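Local structure of C-type diheme-containing protein (Kuenenia stuttgartiensis, 6H5L) at residues P60-G72 and E86-S98. The protein probably carries electrons, binding two covalently attached c-type hemes, as part of a multiheme reductase complex of an anammox bacterium. Sequence-based numbering, arbitrary orientation.
Sequences PTDEDIYRTISYG and EEQRASVVPVLKS. With HEC (heme c), chain L.
In the first cytochrome c domain of this diheme chain, the helical packing over one heme edge is made where Ile-65, Tyr-66 and Ile-69 of helix 62-71 meet Arg-89, Val-92, Val-93 and Leu-96 of the consecutive helices 86-91 and 93-97 and their junction. It is a worked example of helices lending apolar side chains to a heme pocket, here Ile-69, Val-92 and Leu-96; the directions of helices 62-71 and 86-91 differ by 124°. Two knobs-into-holes interlock segments 60-72 and 86-98. Val-93 settles among Asp-62, Ile-65, Tyr-66 and Ile-69, while Tyr-66 enters a hole formed by Glu-86, Arg-89, Ala-90 and Val-93. With CG opposite the backbone N (chi1 -177°), the tyrosine ring is carried across to residues 86-90, where its edge meets Glu-86 O and Ala-90 N. Tyr-66 CE1 lies 3.6 Å from Arg-89 CB. On the heme-facing side, CG2 of Ile-65 passes Leu-96 CD2 at 3.9 Å, and CD1 of Ile-69 reaches Val-92 CG2. Ile-69 CG1 is 3.6 Å from heme methyl CMB, and Leu-96 CD2 is 3.7 Å from heme CMA. Polar links flank this core. At one end Lys-97 NZ bridges to the syn lone pair of Asp-62 OD1 at 2.8 Å, the other carboxylate oxygen pairing with Lys-5. At the other, the Arg-89 guanidinium lies nearly parallel to the Tyr-66 ring, 19° between planes, with the phenol OH over one face. Its NH2 bonds to Leu-84 O, and NH1 of Arg-89 donates in the guanidinium plane to Ser-70 OG at 2.6 Å. Replacing Arg-89 with an alanine would probably leave Ser-70 OG and Leu-84 O without this donor and open a gap beside the Tyr-66 ring. Ser-70 OG in turn donates to Tyr-66 O.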
# COMPACT_ATOMS: atom_id res chain seq x y z
N PRO B 60 -17.35 -13.89 -52.73
CA PRO B 60 -15.95 -13.49 -52.58
C PRO B 60 -15.18 -13.71 -53.87
O PRO B 60 -15.52 -14.57 -54.69
CB PRO B 60 -15.43 -14.42 -51.48
CG PRO B 60 -16.25 -15.65 -51.65
CD PRO B 60 -17.62 -15.17 -52.05
N THR B 61 -14.14 -12.90 -54.06
CA THR B 61 -13.21 -13.18 -55.14
C THR B 61 -12.37 -14.41 -54.78
O THR B 61 -12.28 -14.80 -53.62
CB THR B 61 -12.30 -11.98 -55.40
OG1 THR B 61 -11.42 -11.80 -54.28
CG2 THR B 61 -13.12 -10.72 -55.61
N ASP B 62 -11.78 -15.02 -55.80
CA ASP B 62 -10.88 -16.15 -55.55
C ASP B 62 -9.73 -15.74 -54.64
O ASP B 62 -9.22 -16.57 -53.87
CB ASP B 62 -10.36 -16.72 -56.87
CG ASP B 62 -11.46 -17.28 -57.74
OD1 ASP B 62 -12.64 -17.07 -57.41
OD2 ASP B 62 -11.14 -17.94 -58.75
N GLU B 63 -9.32 -14.47 -54.71
CA GLU B 63 -8.25 -13.99 -53.84
C GLU B 63 -8.74 -13.81 -52.40
O GLU B 63 -7.97 -14.02 -51.46
CB GLU B 63 -7.70 -12.67 -54.38
CG GLU B 63 -7.12 -12.76 -55.80
CD GLU B 63 -8.19 -12.80 -56.87
OE1 GLU B 63 -9.32 -12.32 -56.61
OE2 GLU B 63 -7.92 -13.33 -57.96
N ASP B 64 -10.01 -13.43 -52.22
CA ASP B 64 -10.56 -13.31 -50.87
C ASP B 64 -10.52 -14.65 -50.15
O ASP B 64 -10.15 -14.71 -48.97
CB ASP B 64 -11.99 -12.79 -50.94
CG ASP B 64 -12.07 -11.33 -51.34
OD1 ASP B 64 -11.01 -10.67 -51.36
OD2 ASP B 64 -13.18 -10.85 -51.64
N ILE B 65 -10.90 -15.73 -50.84
CA ILE B 65 -10.90 -17.05 -50.22
C ILE B 65 -9.48 -17.49 -49.91
O ILE B 65 -9.19 -17.98 -48.81
CB ILE B 65 -11.63 -18.06 -51.12
CG1 ILE B 65 -13.06 -17.59 -51.40
CG2 ILE B 65 -11.64 -19.44 -50.48
CD1 ILE B 65 -13.79 -18.45 -52.41
N TYR B 66 -8.57 -17.33 -50.87
CA TYR B 66 -7.17 -17.69 -50.64
C TYR B 66 -6.57 -16.93 -49.47
O TYR B 66 -5.73 -17.46 -48.74
CB TYR B 66 -6.35 -17.44 -51.91
CG TYR B 66 -4.90 -17.85 -51.81
CD1 TYR B 66 -4.50 -19.14 -52.13
CD2 TYR B 66 -3.94 -16.95 -51.37
CE1 TYR B 66 -3.17 -19.52 -52.03
CE2 TYR B 66 -2.61 -17.32 -51.26
CZ TYR B 66 -2.24 -18.61 -51.59
OH TYR B 66 -0.92 -18.97 -51.49
N ARG B 67 -6.99 -15.67 -49.28
CA ARG B 67 -6.47 -14.89 -48.16
C ARG B 67 -6.94 -15.46 -46.83
O ARG B 67 -6.15 -15.59 -45.89
CB ARG B 67 -6.90 -13.43 -48.31
CG ARG B 67 -6.24 -12.49 -47.31
CD ARG B 67 -6.64 -11.04 -47.57
NE ARG B 67 -5.49 -10.15 -47.56
CZ ARG B 67 -5.57 -8.83 -47.65
NH1 ARG B 67 -6.75 -8.24 -47.75
NH2 ARG B 67 -4.46 -8.10 -47.63
N THR B 68 -8.23 -15.78 -46.73
CA THR B 68 -8.76 -16.33 -45.48
C THR B 68 -8.12 -17.68 -45.16
O THR B 68 -7.84 -17.97 -43.99
CB THR B 68 -10.28 -16.47 -45.58
OG1 THR B 68 -10.84 -15.24 -46.06
CG2 THR B 68 -10.87 -16.79 -44.21
N ILE B 69 -7.88 -18.51 -46.18
CA ILE B 69 -7.23 -19.80 -45.96
C ILE B 69 -5.81 -19.60 -45.43
O ILE B 69 -5.38 -20.29 -44.50
CB ILE B 69 -7.23 -20.62 -47.27
CG1 ILE B 69 -8.66 -20.87 -47.74
CG2 ILE B 69 -6.49 -21.93 -47.08
CD1 ILE B 69 -8.75 -21.39 -49.17
N SER B 70 -5.08 -18.65 -46.01
CA SER B 70 -3.69 -18.43 -45.61
C SER B 70 -3.61 -17.80 -44.22
O SER B 70 -2.78 -18.21 -43.40
CB SER B 70 -2.98 -17.55 -46.63
OG SER B 70 -2.96 -18.18 -47.90
N TYR B 71 -4.45 -16.81 -43.95
CA TYR B 71 -4.36 -16.08 -42.69
C TYR B 71 -5.08 -16.79 -41.55
O TYR B 71 -4.67 -16.68 -40.39
CB TYR B 71 -4.91 -14.67 -42.86
CG TYR B 71 -4.73 -13.76 -41.67
CD1 TYR B 71 -3.58 -12.99 -41.53
CD2 TYR B 71 -5.71 -13.64 -40.70
CE1 TYR B 71 -3.41 -12.15 -40.46
CE2 TYR B 71 -5.55 -12.80 -39.62
CZ TYR B 71 -4.40 -12.05 -39.50
OH TYR B 71 -4.22 -11.21 -38.43
N GLY B 72 -6.15 -17.53 -41.86
CA GLY B 72 -6.97 -18.13 -40.83
C GLY B 72 -7.97 -17.14 -40.27
O GLY B 72 -8.05 -15.98 -40.68
N GLU B 86 1.79 -22.91 -51.47
CA GLU B 86 1.05 -21.92 -52.23
C GLU B 86 0.04 -22.58 -53.17
O GLU B 86 -1.12 -22.18 -53.23
CB GLU B 86 2.03 -21.05 -53.02
CG GLU B 86 1.73 -19.56 -53.02
CD GLU B 86 2.98 -18.72 -53.17
OE1 GLU B 86 3.75 -18.61 -52.19
OE2 GLU B 86 3.20 -18.17 -54.27
N GLU B 87 0.49 -23.60 -53.91
CA GLU B 87 -0.38 -24.27 -54.86
C GLU B 87 -1.49 -25.05 -54.16
O GLU B 87 -2.63 -25.07 -54.64
CB GLU B 87 0.46 -25.20 -55.74
CG GLU B 87 -0.35 -26.07 -56.69
CD GLU B 87 0.49 -27.15 -57.34
OE1 GLU B 87 1.72 -27.18 -57.08
OE2 GLU B 87 -0.06 -27.96 -58.10
N GLN B 88 -1.18 -25.69 -53.04
CA GLN B 88 -2.18 -26.48 -52.33
C GLN B 88 -3.34 -25.61 -51.86
O GLN B 88 -4.51 -25.97 -52.03
CB GLN B 88 -1.53 -27.21 -51.14
CG GLN B 88 -0.72 -28.43 -51.52
CD GLN B 88 -0.07 -29.09 -50.32
OE1 GLN B 88 0.53 -28.43 -49.48
NE2 GLN B 88 -0.19 -30.41 -50.24
N ARG B 89 -3.03 -24.46 -51.25
CA ARG B 89 -4.09 -23.56 -50.81
C ARG B 89 -4.87 -22.99 -51.98
O ARG B 89 -6.06 -22.69 -51.84
CB ARG B 89 -3.49 -22.42 -49.98
CG ARG B 89 -3.04 -22.82 -48.59
CD ARG B 89 -2.38 -21.64 -47.89
NE ARG B 89 -0.92 -21.68 -48.01
CZ ARG B 89 -0.14 -20.61 -48.01
NH1 ARG B 89 -0.67 -19.40 -47.92
NH2 ARG B 89 1.17 -20.75 -48.11
N ALA B 90 -4.23 -22.84 -53.14
CA ALA B 90 -4.92 -22.31 -54.31
C ALA B 90 -5.80 -23.36 -54.98
O ALA B 90 -6.81 -23.02 -55.59
CB ALA B 90 -3.91 -21.74 -55.31
N SER B 91 -5.43 -24.64 -54.87
CA SER B 91 -6.18 -25.70 -55.53
C SER B 91 -7.49 -26.03 -54.83
O SER B 91 -8.36 -26.65 -55.45
CB SER B 91 -5.33 -26.97 -55.64
OG SER B 91 -5.08 -27.53 -54.36
N VAL B 92 -7.65 -25.63 -53.57
CA VAL B 92 -8.90 -25.88 -52.85
C VAL B 92 -9.91 -24.75 -52.99
O VAL B 92 -11.07 -24.92 -52.60
CB VAL B 92 -8.66 -26.14 -51.35
CG1 VAL B 92 -7.77 -27.35 -51.15
CG2 VAL B 92 -8.06 -24.90 -50.68
N VAL B 93 -9.49 -23.60 -53.53
CA VAL B 93 -10.44 -22.51 -53.77
C VAL B 93 -11.60 -22.95 -54.66
O VAL B 93 -12.75 -22.72 -54.28
CB VAL B 93 -9.70 -21.28 -54.32
CG1 VAL B 93 -10.69 -20.17 -54.66
CG2 VAL B 93 -8.67 -20.79 -53.31
N PRO B 94 -11.37 -23.57 -55.83
CA PRO B 94 -12.53 -24.01 -56.63
C PRO B 94 -13.35 -25.09 -55.95
O PRO B 94 -14.57 -25.16 -56.18
CB PRO B 94 -11.89 -24.53 -57.93
CG PRO B 94 -10.50 -23.99 -57.93
CD PRO B 94 -10.11 -23.91 -56.50
N VAL B 95 -12.72 -25.93 -55.13
CA VAL B 95 -13.47 -26.95 -54.39
C VAL B 95 -14.49 -26.28 -53.48
O VAL B 95 -15.66 -26.70 -53.41
CB VAL B 95 -12.51 -27.85 -53.59
CG1 VAL B 95 -13.28 -28.96 -52.89
CG2 VAL B 95 -11.44 -28.43 -54.51
N LEU B 96 -14.07 -25.24 -52.76
CA LEU B 96 -15.00 -24.47 -51.93
C LEU B 96 -16.06 -23.78 -52.78
O LEU B 96 -17.21 -23.66 -52.37
CB LEU B 96 -14.23 -23.45 -51.09
CG LEU B 96 -13.74 -23.88 -49.71
CD1 LEU B 96 -12.78 -25.05 -49.79
CD2 LEU B 96 -13.08 -22.71 -48.99
N LYS B 97 -15.68 -23.32 -53.98
CA LYS B 97 -16.63 -22.66 -54.86
C LYS B 97 -17.66 -23.64 -55.41
O LYS B 97 -18.82 -23.25 -55.64
CB LYS B 97 -15.90 -21.96 -56.01
CG LYS B 97 -14.92 -20.89 -55.57
CD LYS B 97 -14.24 -20.22 -56.75
CE LYS B 97 -15.22 -19.36 -57.53
NZ LYS B 97 -14.57 -18.70 -58.70
N SER B 98 -17.28 -24.90 -55.61
CA SER B 98 -18.19 -25.89 -56.18
C SER B 98 -19.28 -26.30 -55.20
O SER B 98 -20.22 -27.00 -55.62
CB SER B 98 -17.41 -27.12 -56.64
OG SER B 98 -16.96 -27.89 -55.53
FE HEC L . -12.04 -23.49 -42.13
CHA HEC L . -14.02 -20.72 -41.73
CHB HEC L . -11.43 -22.54 -45.39
CHC HEC L . -10.10 -26.29 -42.60
CHD HEC L . -12.72 -24.53 -38.92
NA HEC L . -12.62 -21.92 -43.34
C1A HEC L . -13.44 -20.89 -42.97
C2A HEC L . -13.61 -19.99 -44.09
C3A HEC L . -12.89 -20.50 -45.12
C4A HEC L . -12.26 -21.72 -44.65
CMA HEC L . -12.71 -19.97 -46.56
CAA HEC L . -14.52 -18.73 -43.95
CBA HEC L . -14.42 -17.62 -44.99
CGA HEC L . -15.43 -16.55 -44.67
O1A HEC L . -16.41 -16.85 -43.94
O2A HEC L . -15.26 -15.40 -45.14
NB HEC L . -10.98 -24.28 -43.70
C1B HEC L . -10.84 -23.71 -44.96
C2B HEC L . -9.94 -24.55 -45.73
C3B HEC L . -9.58 -25.58 -44.96
C4B HEC L . -10.22 -25.43 -43.67
CMB HEC L . -9.51 -24.29 -47.19
CAB HEC L . -8.63 -26.75 -45.34
CBB HEC L . -7.18 -26.25 -45.48
NC HEC L . -11.51 -25.11 -40.98
C1C HEC L . -10.69 -26.15 -41.37
C2C HEC L . -10.45 -26.98 -40.21
C3C HEC L . -11.28 -26.57 -39.24
C4C HEC L . -11.90 -25.33 -39.67
CMC HEC L . -9.73 -28.35 -40.26
CAC HEC L . -11.45 -27.21 -37.84
CBC HEC L . -10.16 -27.04 -37.02
ND HEC L . -13.19 -22.74 -40.57
C1D HEC L . -13.32 -23.35 -39.32
C2D HEC L . -14.18 -22.53 -38.49
C3D HEC L . -14.59 -21.34 -39.38
C4D HEC L . -13.92 -21.56 -40.64
CMD HEC L . -14.61 -22.80 -37.04
CAD HEC L . -15.50 -20.16 -39.01
CBD HEC L . -14.71 -19.13 -38.21
CGD HEC L . -15.62 -18.00 -37.81
O1D HEC L . -16.26 -17.39 -38.71
O2D HEC L . -15.68 -17.69 -36.59